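Local coordinates for protein putative Xylose isomerase (PDB 3QXB) that probably acts as an isomerase of the xylose isomerase-like family, binding metal ions in the mouth of a TIM barrel, at residues A[172-181]-A[206-216]; A[237-246]-A[276-287]. One frame throughout, in Å; residues are numbered along the deposited sequence.

Contact 1 (A[172-181]-A[206-216]). With FE (Fe (III) ion), chain E; MN (manganese (II) ion), chain G.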
loop_
_atom_site.group_PDB
_atom_site.type_symbol
_atom_site.label_atom_id
_atom_site.label_comp_id
_atom_site.label_asym_id
_atom_site.label_seq_id
_atom_site.Cartn_x
_atom_site.Cartn_y
_atom_site.Cartn_z
ATOM N N LEU A 172 -21.640 12.355 -10.456
ATOM C CA LEU A 172 -21.321 12.329 -9.032
ATOM C C LEU A 172 -21.933 13.606 -8.323
ATOM O O LEU A 172 -22.149 14.640 -8.941
ATOM C CB LEU A 172 -19.790 12.175 -8.782
ATOM C CG LEU A 172 -19.180 10.742 -8.872
ATOM C CD1 LEU A 172 -19.311 10.082 -10.252
ATOM C CD2 LEU A 172 -17.665 10.712 -8.497
ATOM N N SER A 173 -22.189 13.499 -7.035
ATOM C CA SER A 173 -22.725 14.599 -6.218
ATOM C C SER A 173 -21.710 15.259 -5.307
ATOM O O SER A 173 -21.944 16.373 -4.871
ATOM C CB SER A 173 -23.808 14.050 -5.294
ATOM O OG SER A 173 -24.826 13.525 -6.061
HETATM N N MSE A 174 -20.602 14.577 -5.014
HETATM C CA MSE A 174 -19.634 15.064 -4.030
HETATM C C MSE A 174 -18.249 14.458 -4.180
HETATM O O MSE A 174 -18.087 13.292 -4.626
HETATM C CB MSE A 174 -20.183 14.858 -2.603
HETATM C CG MSE A 174 -19.375 15.516 -1.502
HETATM SE SE MSE A 174 -20.291 15.376 0.235
HETATM C CE MSE A 174 -21.719 16.622 -0.050
ATOM N N LEU A 175 -17.242 15.265 -3.852
ATOM C CA LEU A 175 -15.859 14.769 -3.695
ATOM C C LEU A 175 -15.402 14.997 -2.249
ATOM O O LEU A 175 -15.856 15.968 -1.595
ATOM C CB LEU A 175 -14.902 15.456 -4.648
ATOM C CG LEU A 175 -15.109 15.250 -6.131
ATOM C CD1 LEU A 175 -14.023 16.077 -6.879
ATOM C CD2 LEU A 175 -15.107 13.733 -6.542
ATOM N N TYR A 176 -14.518 14.127 -1.751
ATOM C CA TYR A 176 -13.952 14.309 -0.404
ATOM C C TYR A 176 -12.420 14.403 -0.399
ATOM O O TYR A 176 -11.743 13.778 -1.217
ATOM C CB TYR A 176 -14.302 13.183 0.559
ATOM C CG TYR A 176 -15.730 12.770 0.644
ATOM C CD1 TYR A 176 -16.642 13.454 1.435
ATOM C CD2 TYR A 176 -16.155 11.659 -0.002
ATOM C CE1 TYR A 176 -17.934 13.030 1.535
ATOM C CE2 TYR A 176 -17.428 11.238 0.088
ATOM C CZ TYR A 176 -18.314 11.924 0.835
ATOM O OH TYR A 176 -19.572 11.455 0.900
ATOM N N VAL A 177 -11.912 15.185 0.557
ATOM C CA VAL A 177 -10.498 15.266 0.875
ATOM C C VAL A 177 -10.334 14.790 2.303
ATOM O O VAL A 177 -11.038 15.256 3.189
ATOM C CB VAL A 177 -9.959 16.717 0.770
ATOM C CG1 VAL A 177 -8.488 16.767 1.223
ATOM C CG2 VAL A 177 -10.118 17.213 -0.644
ATOM N N GLU A 178 -9.382 13.883 2.543
ATOM C CA GLU A 178 -9.110 13.395 3.891
ATOM C C GLU A 178 -7.847 14.013 4.437
ATOM O O GLU A 178 -6.755 13.703 3.930
ATOM C CB GLU A 178 -8.933 11.850 3.889
ATOM C CG GLU A 178 -8.393 11.295 5.172
ATOM C CD GLU A 178 -8.401 9.769 5.228
ATOM O OE1 GLU A 178 -8.335 9.112 4.172
ATOM O OE2 GLU A 178 -8.427 9.225 6.345
ATOM N N PRO A 179 -7.959 14.866 5.469
ATOM C CA PRO A 179 -6.738 15.372 6.052
ATOM C C PRO A 179 -5.904 14.281 6.744
ATOM O O PRO A 179 -6.437 13.237 7.175
ATOM C CB PRO A 179 -7.236 16.411 7.080
ATOM C CG PRO A 179 -8.539 16.863 6.528
ATOM C CD PRO A 179 -9.138 15.592 5.996
ATOM N N VAL A 180 -4.608 14.542 6.839
ATOM C CA VAL A 180 -3.646 13.556 7.286
ATOM C C VAL A 180 -2.653 14.111 8.326
ATOM O O VAL A 180 -2.334 15.314 8.287
ATOM C CB VAL A 180 -2.825 13.040 6.099
ATOM C CG1 VAL A 180 -3.718 12.208 5.182
ATOM C CG2 VAL A 180 -2.235 14.228 5.365
ATOM N N PRO A 181 -2.107 13.216 9.188
ATOM C CA PRO A 181 -1.278 13.618 10.341
ATOM C C PRO A 181 0.202 13.740 9.997
ATOM O O PRO A 181 1.052 13.265 10.754
ATOM C CB PRO A 181 -1.505 12.470 11.351
ATOM C CG PRO A 181 -1.699 11.243 10.495
ATOM C CD PRO A 181 -2.437 11.766 9.238
ATOM N N ILE A 206 -19.686 20.741 -8.053
ATOM C CA ILE A 206 -20.278 19.982 -6.973
ATOM C C ILE A 206 -19.438 20.265 -5.704
ATOM O O ILE A 206 -18.276 20.657 -5.779
ATOM C CB ILE A 206 -20.345 18.429 -7.286
ATOM C CG1 ILE A 206 -18.967 17.901 -7.651
ATOM C CG2 ILE A 206 -21.402 18.141 -8.389
ATOM C CD1 ILE A 206 -18.755 16.337 -7.624
ATOM N N PRO A 207 -20.022 20.054 -4.532
ATOM C CA PRO A 207 -19.245 20.331 -3.328
ATOM C C PRO A 207 -18.041 19.420 -3.134
ATOM O O PRO A 207 -18.093 18.226 -3.447
ATOM C CB PRO A 207 -20.263 20.105 -2.214
ATOM C CG PRO A 207 -21.336 19.210 -2.875
ATOM C CD PRO A 207 -21.425 19.718 -4.234
ATOM N N VAL A 208 -16.961 19.994 -2.630
ATOM C CA VAL A 208 -15.800 19.221 -2.149
ATOM C C VAL A 208 -15.831 19.404 -0.645
ATOM O O VAL A 208 -15.903 20.529 -0.130
ATOM C CB VAL A 208 -14.476 19.726 -2.786
ATOM C CG1 VAL A 208 -13.226 18.998 -2.237
ATOM C CG2 VAL A 208 -14.556 19.626 -4.306
ATOM N N ARG A 209 -15.826 18.297 0.072
ATOM C CA ARG A 209 -16.003 18.329 1.518
ATOM C C ARG A 209 -14.891 17.519 2.169
ATOM O O ARG A 209 -14.090 16.882 1.500
ATOM C CB ARG A 209 -17.391 17.762 1.882
ATOM C CG ARG A 209 -18.580 18.638 1.442
ATOM C CD ARG A 209 -18.661 19.920 2.283
ATOM N NE ARG A 209 -19.696 20.823 1.799
ATOM C CZ ARG A 209 -19.487 21.843 0.966
ATOM N NH1 ARG A 209 -18.273 22.111 0.449
ATOM N NH2 ARG A 209 -20.513 22.581 0.609
ATOM N N LEU A 210 -14.873 17.545 3.503
ATOM C CA LEU A 210 -13.883 16.842 4.285
ATOM C C LEU A 210 -14.452 15.497 4.735
ATOM O O LEU A 210 -15.635 15.385 5.060
ATOM C CB LEU A 210 -13.469 17.663 5.512
ATOM C CG LEU A 210 -12.791 19.013 5.223
ATOM C CD1 LEU A 210 -12.701 19.852 6.504
ATOM C CD2 LEU A 210 -11.395 18.769 4.629
ATOM N N LEU A 211 -13.599 14.477 4.694
ATOM C CA LEU A 211 -13.817 13.254 5.442
ATOM C C LEU A 211 -12.724 13.225 6.508
ATOM O O LEU A 211 -11.567 13.335 6.188
ATOM C CB LEU A 211 -13.806 12.034 4.517
ATOM C CG LEU A 211 -13.925 10.663 5.194
ATOM C CD1 LEU A 211 -14.578 9.627 4.241
ATOM C CD2 LEU A 211 -12.531 10.189 5.712
ATOM N N VAL A 212 -13.097 13.187 7.790
ATOM C CA VAL A 212 -12.095 13.312 8.847
ATOM C C VAL A 212 -11.923 11.969 9.538
ATOM O O VAL A 212 -12.887 11.333 9.904
ATOM C CB VAL A 212 -12.448 14.408 9.830
ATOM C CG1 VAL A 212 -11.553 14.378 11.087
ATOM C CG2 VAL A 212 -12.409 15.781 9.111
ATOM N N ASP A 213 -10.674 11.532 9.650
ATOM C CA ASP A 213 -10.377 10.246 10.231
ATOM C C ASP A 213 -9.965 10.497 11.676
ATOM O O ASP A 213 -9.048 11.275 11.936
ATOM C CB ASP A 213 -9.237 9.601 9.455
ATOM C CG ASP A 213 -8.934 8.206 9.929
ATOM O OD1 ASP A 213 -9.036 7.975 11.154
ATOM O OD2 ASP A 213 -8.605 7.369 9.067
ATOM N N TRP A 214 -10.672 9.883 12.612
ATOM C CA TRP A 214 -10.466 10.170 14.035
ATOM C C TRP A 214 -8.997 9.914 14.448
ATOM O O TRP A 214 -8.444 10.630 15.278
ATOM C CB TRP A 214 -11.419 9.327 14.898
ATOM C CG TRP A 214 -12.776 9.910 15.068
ATOM C CD1 TRP A 214 -13.725 10.067 14.110
ATOM C CD2 TRP A 214 -13.347 10.398 16.288
ATOM N NE1 TRP A 214 -14.851 10.623 14.648
ATOM C CE2 TRP A 214 -14.649 10.841 15.987
ATOM C CE3 TRP A 214 -12.893 10.473 17.614
ATOM C CZ2 TRP A 214 -15.502 11.389 16.953
ATOM C CZ3 TRP A 214 -13.758 11.038 18.597
ATOM C CH2 TRP A 214 -15.043 11.470 18.248
ATOM N N GLY A 215 -8.353 8.942 13.830
ATOM C CA GLY A 215 -6.959 8.631 14.149
ATOM C C GLY A 215 -5.977 9.681 13.648
ATOM O O GLY A 215 -4.881 9.827 14.193
ATOM N N HIS A 216 -6.353 10.393 12.596
ATOM C CA HIS A 216 -5.533 11.449 12.050
ATOM C C HIS A 216 -5.668 12.725 12.903
ATOM O O HIS A 216 -4.674 13.355 13.211
ATOM C CB HIS A 216 -5.963 11.756 10.648
ATOM C CG HIS A 216 -5.769 10.627 9.689
ATOM N ND1 HIS A 216 -5.996 10.771 8.339
ATOM C CD2 HIS A 216 -5.338 9.347 9.871
ATOM C CE1 HIS A 216 -5.737 9.619 7.732
ATOM N NE2 HIS A 216 -5.321 8.746 8.638
HETATM FE FE FE E . -8.718 7.135 6.883
HETATM MN MN MN G . -4.921 6.623 8.414
HETATM O O HOH W 1 -8.600 13.269 8.675
HETATM O O HOH W 2 -6.483 6.538 6.706
HETATM O O HOH W 3 -8.471 6.663 4.667
HETATM O O HOH W 4 -3.526 5.348 6.884
#
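Val-177 CG2 and Val-208 CG1 meet at 3.9 Å in the apolar centre of two parallel barrel strands, on the face they share with Leu-175 and Leu-210. Near the start of the strands, CD1 of Ile-206 reaches CG of Leu-175 crosswise; near their end, Leu-210 CD2 packs against CG of Pro-179. At the N-terminal end of the strands, the selenomethionine Met-174 crosses Arg-209 at about a right angle, its selenium 3.9 Å from Arg-209 CG and its methyl beside Pro-207 CG. A bend at chi2 (-71°) folds the arginine back, laying one face of its guanidinium over Pro-207 CB while NH1 donates to Val-208 O from above the carbonyl plane. With a serine at Arg-209, the end of Met-174 would probably lose the methylene it rests on and Pro-207 the flat group covering it.

Four backbone hydrogen bonds join the strands and lead to the polar edge, where His-216 is tightly fixed. Its ND1 donates to Pro-179 O (2.8 Å), in both the carbonyl and the ring plane, while Pro-181 CD makes a CH-pi contact over one face and Asp-213 CB covers the opposite one. Ring rotation is thereby set, and NE2 binds manganese at 2.2 Å. Glu-178, extended with CG anti to its N (169°), brings OE2 to the iron at 2.2 Å beside Asp-213 OD2, also at 2.2 Å. The other oxygen, Asp-213 OD1, caps the following helix through Gly-215 N.

His-244 and Glu-286 complete the iron's protein ligands, Asp-253 and His-255 the manganese's, though each site is modelled with either metal. Helix 190-200 makes the beta-alpha-beta crossover between the paired strands, which are flanked in the barrel by strands 130-133 and 240-245; Tyr-176 and Leu-211 touch Phe-90 of strand 85-90.

Contact 2 (A[237-246]-A[276-287]). With FE (Fe (III) ion), chain E.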
loop_
_atom_site.group_PDB
_atom_site.type_symbol
_atom_site.label_atom_id
_atom_site.label_comp_id
_atom_site.label_asym_id
_atom_site.label_seq_id
_atom_site.Cartn_x
_atom_site.Cartn_y
_atom_site.Cartn_z
ATOM N N GLN A 237 -16.566 22.317 11.129
ATOM C CA GLN A 237 -17.841 21.601 11.183
ATOM C C GLN A 237 -18.724 21.646 9.911
ATOM O O GLN A 237 -19.152 20.585 9.459
ATOM C CB GLN A 237 -18.702 22.025 12.378
ATOM C CG GLN A 237 -20.036 21.245 12.367
ATOM C CD GLN A 237 -20.838 21.327 13.635
ATOM O OE1 GLN A 237 -20.534 22.088 14.538
ATOM N NE2 GLN A 237 -21.865 20.512 13.708
ATOM N N PRO A 238 -19.009 22.847 9.354
ATOM C CA PRO A 238 -19.883 22.905 8.179
ATOM C C PRO A 238 -19.423 22.031 7.004
ATOM O O PRO A 238 -20.240 21.662 6.167
ATOM C CB PRO A 238 -19.853 24.385 7.762
ATOM C CG PRO A 238 -19.292 25.114 8.883
ATOM C CD PRO A 238 -18.516 24.179 9.733
ATOM N N TRP A 239 -18.130 21.725 6.936
ATOM C CA TRP A 239 -17.582 20.987 5.820
ATOM C C TRP A 239 -17.346 19.483 6.014
ATOM O O TRP A 239 -17.012 18.811 5.063
ATOM C CB TRP A 239 -16.272 21.622 5.379
ATOM C CG TRP A 239 -16.384 23.050 4.909
ATOM C CD1 TRP A 239 -17.069 23.535 3.820
ATOM C CD2 TRP A 239 -15.766 24.174 5.526
ATOM N NE1 TRP A 239 -16.916 24.910 3.734
ATOM C CE2 TRP A 239 -16.111 25.321 4.765
ATOM C CE3 TRP A 239 -14.935 24.324 6.640
ATOM C CZ2 TRP A 239 -15.653 26.589 5.090
ATOM C CZ3 TRP A 239 -14.476 25.605 6.964
ATOM C CH2 TRP A 239 -14.845 26.717 6.198
ATOM N N ILE A 240 -17.493 18.958 7.228
ATOM C CA ILE A 240 -17.163 17.557 7.503
ATOM C C ILE A 240 -18.404 16.730 7.180
ATOM O O ILE A 240 -19.402 16.799 7.904
ATOM C CB ILE A 240 -16.729 17.364 8.968
ATOM C CG1 ILE A 240 -15.440 18.144 9.280
ATOM C CG2 ILE A 240 -16.533 15.922 9.280
ATOM C CD1 ILE A 240 -15.154 18.298 10.824
ATOM N N ALA A 241 -18.368 15.994 6.070
ATOM C CA ALA A 241 -19.556 15.277 5.558
ATOM C C ALA A 241 -19.529 13.781 5.868
ATOM O O ALA A 241 -20.539 13.098 5.717
ATOM C CB ALA A 241 -19.685 15.476 4.063
ATOM N N ALA A 242 -18.378 13.277 6.266
ATOM C CA ALA A 242 -18.207 11.857 6.631
ATOM C C ALA A 242 -16.926 11.664 7.465
ATOM O O ALA A 242 -16.052 12.540 7.498
ATOM C CB ALA A 242 -18.212 10.955 5.371
ATOM N N TYR A 243 -16.829 10.519 8.137
ATOM C CA TYR A 243 -15.699 10.211 9.003
ATOM C C TYR A 243 -15.139 8.813 8.754
ATOM O O TYR A 243 -15.848 7.925 8.267
ATOM C CB TYR A 243 -16.134 10.268 10.450
ATOM C CG TYR A 243 -16.686 11.592 10.913
ATOM C CD1 TYR A 243 -17.990 11.933 10.664
ATOM C CD2 TYR A 243 -15.911 12.483 11.658
ATOM C CE1 TYR A 243 -18.503 13.159 11.099
ATOM C CE2 TYR A 243 -16.418 13.701 12.089
ATOM C CZ TYR A 243 -17.723 14.037 11.802
ATOM O OH TYR A 243 -18.308 15.237 12.233
ATOM N N HIS A 244 -13.866 8.623 9.121
ATOM C CA HIS A 244 -13.328 7.295 9.355
ATOM C C HIS A 244 -13.172 7.168 10.860
ATOM O O HIS A 244 -12.674 8.095 11.531
ATOM C CB HIS A 244 -11.970 7.083 8.715
ATOM C CG HIS A 244 -12.023 6.964 7.232
ATOM N ND1 HIS A 244 -10.919 7.170 6.428
ATOM C CD2 HIS A 244 -13.047 6.647 6.409
ATOM C CE1 HIS A 244 -11.286 7.022 5.164
ATOM N NE2 HIS A 244 -12.570 6.710 5.126
ATOM N N ILE A 245 -13.594 6.035 11.382
ATOM C CA ILE A 245 -13.408 5.739 12.790
ATOM C C ILE A 245 -12.445 4.548 12.899
ATOM O O ILE A 245 -12.469 3.645 12.088
ATOM C CB ILE A 245 -14.753 5.507 13.528
ATOM C CG1 ILE A 245 -15.533 4.315 12.974
ATOM C CG2 ILE A 245 -15.643 6.814 13.542
ATOM C CD1 ILE A 245 -16.771 3.948 13.837
ATOM N N GLN A 246 -11.622 4.567 13.947
ATOM C CA GLN A 246 -10.663 3.513 14.268
ATOM C C GLN A 246 -10.297 3.662 15.734
ATOM O O GLN A 246 -10.573 4.696 16.352
ATOM C CB GLN A 246 -9.389 3.667 13.448
ATOM C CG GLN A 246 -8.958 5.150 13.308
ATOM C CD GLN A 246 -7.463 5.304 13.123
ATOM O OE1 GLN A 246 -6.668 4.764 13.913
ATOM N NE2 GLN A 246 -7.064 6.063 12.108
ATOM N N TYR A 276 -23.010 16.820 18.591
ATOM C CA TYR A 276 -23.046 17.642 17.390
ATOM C C TYR A 276 -24.284 17.405 16.515
ATOM O O TYR A 276 -24.352 17.906 15.403
ATOM C CB TYR A 276 -21.726 17.466 16.618
ATOM C CG TYR A 276 -20.580 18.127 17.346
ATOM C CD1 TYR A 276 -20.432 19.522 17.324
ATOM C CD2 TYR A 276 -19.689 17.387 18.110
ATOM C CE1 TYR A 276 -19.406 20.149 18.022
ATOM C CE2 TYR A 276 -18.660 18.005 18.812
ATOM C CZ TYR A 276 -18.532 19.390 18.762
ATOM O OH TYR A 276 -17.508 20.005 19.418
ATOM N N ALA A 277 -25.263 16.657 17.022
ATOM C CA ALA A 277 -26.506 16.398 16.300
ATOM C C ALA A 277 -26.247 15.835 14.894
ATOM O O ALA A 277 -26.884 16.240 13.938
ATOM C CB ALA A 277 -27.350 17.708 16.215
ATOM N N LEU A 278 -25.302 14.915 14.749
ATOM C CA LEU A 278 -24.983 14.426 13.417
ATOM C C LEU A 278 -26.164 13.580 12.936
ATOM O O LEU A 278 -26.933 13.076 13.760
ATOM C CB LEU A 278 -23.689 13.623 13.447
ATOM C CG LEU A 278 -22.410 14.336 13.894
ATOM C CD1 LEU A 278 -21.201 13.395 13.631
ATOM C CD2 LEU A 278 -22.236 15.654 13.181
ATOM N N THR A 279 -26.304 13.440 11.617
ATOM C CA THR A 279 -27.447 12.736 11.020
ATOM C C THR A 279 -27.035 11.767 9.928
ATOM O O THR A 279 -27.255 10.562 10.053
ATOM C CB THR A 279 -28.439 13.715 10.400
ATOM O OG1 THR A 279 -27.736 14.626 9.548
ATOM C CG2 THR A 279 -29.200 14.502 11.507
ATOM N N ASP A 280 -26.460 12.290 8.850
ATOM C CA ASP A 280 -26.062 11.437 7.707
ATOM C C ASP A 280 -24.558 11.350 7.503
ATOM O O ASP A 280 -24.106 10.712 6.526
ATOM C CB ASP A 280 -26.798 11.826 6.397
ATOM C CG ASP A 280 -26.420 13.193 5.877
ATOM O OD1 ASP A 280 -25.523 13.834 6.452
ATOM O OD2 ASP A 280 -27.038 13.635 4.878
ATOM N N GLN A 281 -23.774 11.903 8.440
ATOM C CA GLN A 281 -22.310 11.925 8.269
ATOM C C GLN A 281 -21.665 10.646 8.780
ATOM O O GLN A 281 -21.110 10.599 9.873
ATOM C CB GLN A 281 -21.712 13.154 8.939
ATOM C CG GLN A 281 -22.307 14.430 8.435
ATOM C CD GLN A 281 -23.492 14.888 9.270
ATOM O OE1 GLN A 281 -24.160 14.079 9.923
ATOM N NE2 GLN A 281 -23.748 16.186 9.256
ATOM N N THR A 282 -21.707 9.621 7.927
ATOM C CA THR A 282 -21.391 8.229 8.299
ATOM C C THR A 282 -20.028 8.086 8.982
ATOM O O THR A 282 -19.026 8.654 8.554
ATOM C CB THR A 282 -21.470 7.311 7.049
ATOM O OG1 THR A 282 -22.661 7.639 6.324
ATOM C CG2 THR A 282 -21.496 5.793 7.426
ATOM N N PHE A 283 -20.027 7.351 10.080
ATOM C CA PHE A 283 -18.820 6.945 10.760
ATOM C C PHE A 283 -18.444 5.587 10.131
ATOM O O PHE A 283 -18.967 4.517 10.540
ATOM C CB PHE A 283 -19.094 6.738 12.243
ATOM C CG PHE A 283 -19.104 7.981 13.107
ATOM C CD1 PHE A 283 -19.138 9.282 12.606
ATOM C CD2 PHE A 283 -19.140 7.824 14.486
ATOM C CE1 PHE A 283 -19.191 10.385 13.461
ATOM C CE2 PHE A 283 -19.176 8.914 15.343
ATOM C CZ PHE A 283 -19.200 10.196 14.853
ATOM N N PHE A 284 -17.565 5.620 9.125
ATOM C CA PHE A 284 -17.051 4.419 8.498
ATOM C C PHE A 284 -15.865 3.841 9.284
ATOM O O PHE A 284 -14.830 4.501 9.421
ATOM C CB PHE A 284 -16.548 4.709 7.072
ATOM C CG PHE A 284 -17.610 5.153 6.094
ATOM C CD1 PHE A 284 -18.510 4.261 5.554
ATOM C CD2 PHE A 284 -17.685 6.462 5.691
ATOM C CE1 PHE A 284 -19.457 4.690 4.612
ATOM C CE2 PHE A 284 -18.618 6.875 4.740
ATOM C CZ PHE A 284 -19.481 5.991 4.212
ATOM N N ALA A 285 -16.005 2.606 9.748
ATOM C CA ALA A 285 -14.917 1.913 10.398
ATOM C C ALA A 285 -13.885 1.631 9.340
ATOM O O ALA A 285 -14.226 1.026 8.330
ATOM C CB ALA A 285 -15.369 0.600 11.010
ATOM N N GLU A 286 -12.659 2.070 9.605
ATOM C CA GLU A 286 -11.517 1.867 8.736
ATOM C C GLU A 286 -10.412 1.187 9.530
ATOM O O GLU A 286 -9.545 1.843 10.136
ATOM C CB GLU A 286 -11.013 3.168 8.105
ATOM C CG GLU A 286 -9.986 2.887 7.017
ATOM C CD GLU A 286 -9.255 4.115 6.504
ATOM O OE1 GLU A 286 -9.121 5.100 7.218
ATOM O OE2 GLU A 286 -8.794 4.066 5.352
ATOM N N ILE A 287 -10.478 -0.142 9.502
ATOM C CA ILE A 287 -9.673 -1.001 10.352
ATOM C C ILE A 287 -8.701 -1.719 9.435
ATOM O O ILE A 287 -9.103 -2.302 8.414
ATOM C CB ILE A 287 -10.520 -2.037 11.175
ATOM C CG1 ILE A 287 -11.749 -1.378 11.842
ATOM C CG2 ILE A 287 -9.605 -2.770 12.195
ATOM C CD1 ILE A 287 -11.439 -0.242 12.782
HETATM FE FE FE E . -8.718 7.135 6.883
HETATM O O HOH W 5 -22.247 17.960 7.438
HETATM O O HOH W 2 -6.483 6.538 6.706
HETATM O O HOH W 3 -8.471 6.663 4.667
#
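Tyr-243 and Ile-245 alternate with Phe-284 and Glu-286 in four backbone hydrogen bonds, from Tyr-243 N to Thr-282 O through to Glu-286 N to Ile-245 O, between parallel strands whose local axes lie at 32° to each other. The face bearing Tyr-243, Ile-245, Phe-283 and Ala-285 is largely apolar. Here Phe-283 turns its edge to the Tyr-243 ring in a T-shaped stack, the planes 73° apart and Phe-283 CE1 only 3.4 Å from Tyr-243 CD1. Leu-278 comes at the tyrosine from the opposite direction, its CD1 3.7 Å from both CE1 and OH of Tyr-243. Ile-245 crosses Phe-283 at about a right angle, CG2 resting 3.7 Å from Phe-283 CG. Met-233 of helix 229-236 and Phe-272 of helix 266-275 also pack on Tyr-243, placing this cluster between the barrel wall and its helical coat.

On the other face, the edge of the Phe-284 ring meets Ala-242 CB, while Thr-282 CG2 sits over the centre of one ring face. Gln-281 ties down the approach to the second strand: OE1 accepts from Thr-279 N in the carbonyl plane, and NE2 reaches Ile-240 O through a water.

His-244 and Glu-286 meet at the iron. His-244 ND1 binds it at 2.2 Å, and Glu-286 stretches out, chi1 -170° turning CG away from its backbone nitrogen, to bring OE1 to 2.1 Å. Although ND1 and OE1 lie 2.9 Å apart, both are turned to the metal rather than bonded to each other. NE2 is hydrogen-bonded to OE1 of Gln-53, a second-shell partner that, with the metal bond, holds the ring's rotation. With Glu-178, Asp-213 and two waters the iron has six ligands, consistent with the metal-dependent isomerase activity assigned to the family, where a substrate might replace a water.

Along the chain from the N terminus, four barrel strands come before contact 1, which closes the loop holding helix 190-200 by setting 206-216 beside 172-181. After helices 214-217, 220-223 and 229-236, contact 2 closes the next loop but one, round helix 266-275. The two are in series, neither nested nor crossing. They join edge to edge in the sheet, strands 208-213 and 240-245 being neighbours: Trp-214 N probably hydrogen-bonds to His-244 O, and Gln-246 NE2 to Asp-213 OD1. Strands five to eight of the barrel thus form one continuous wall, and each contact supplies two of the iron's four protein ligands, with two waters common to both.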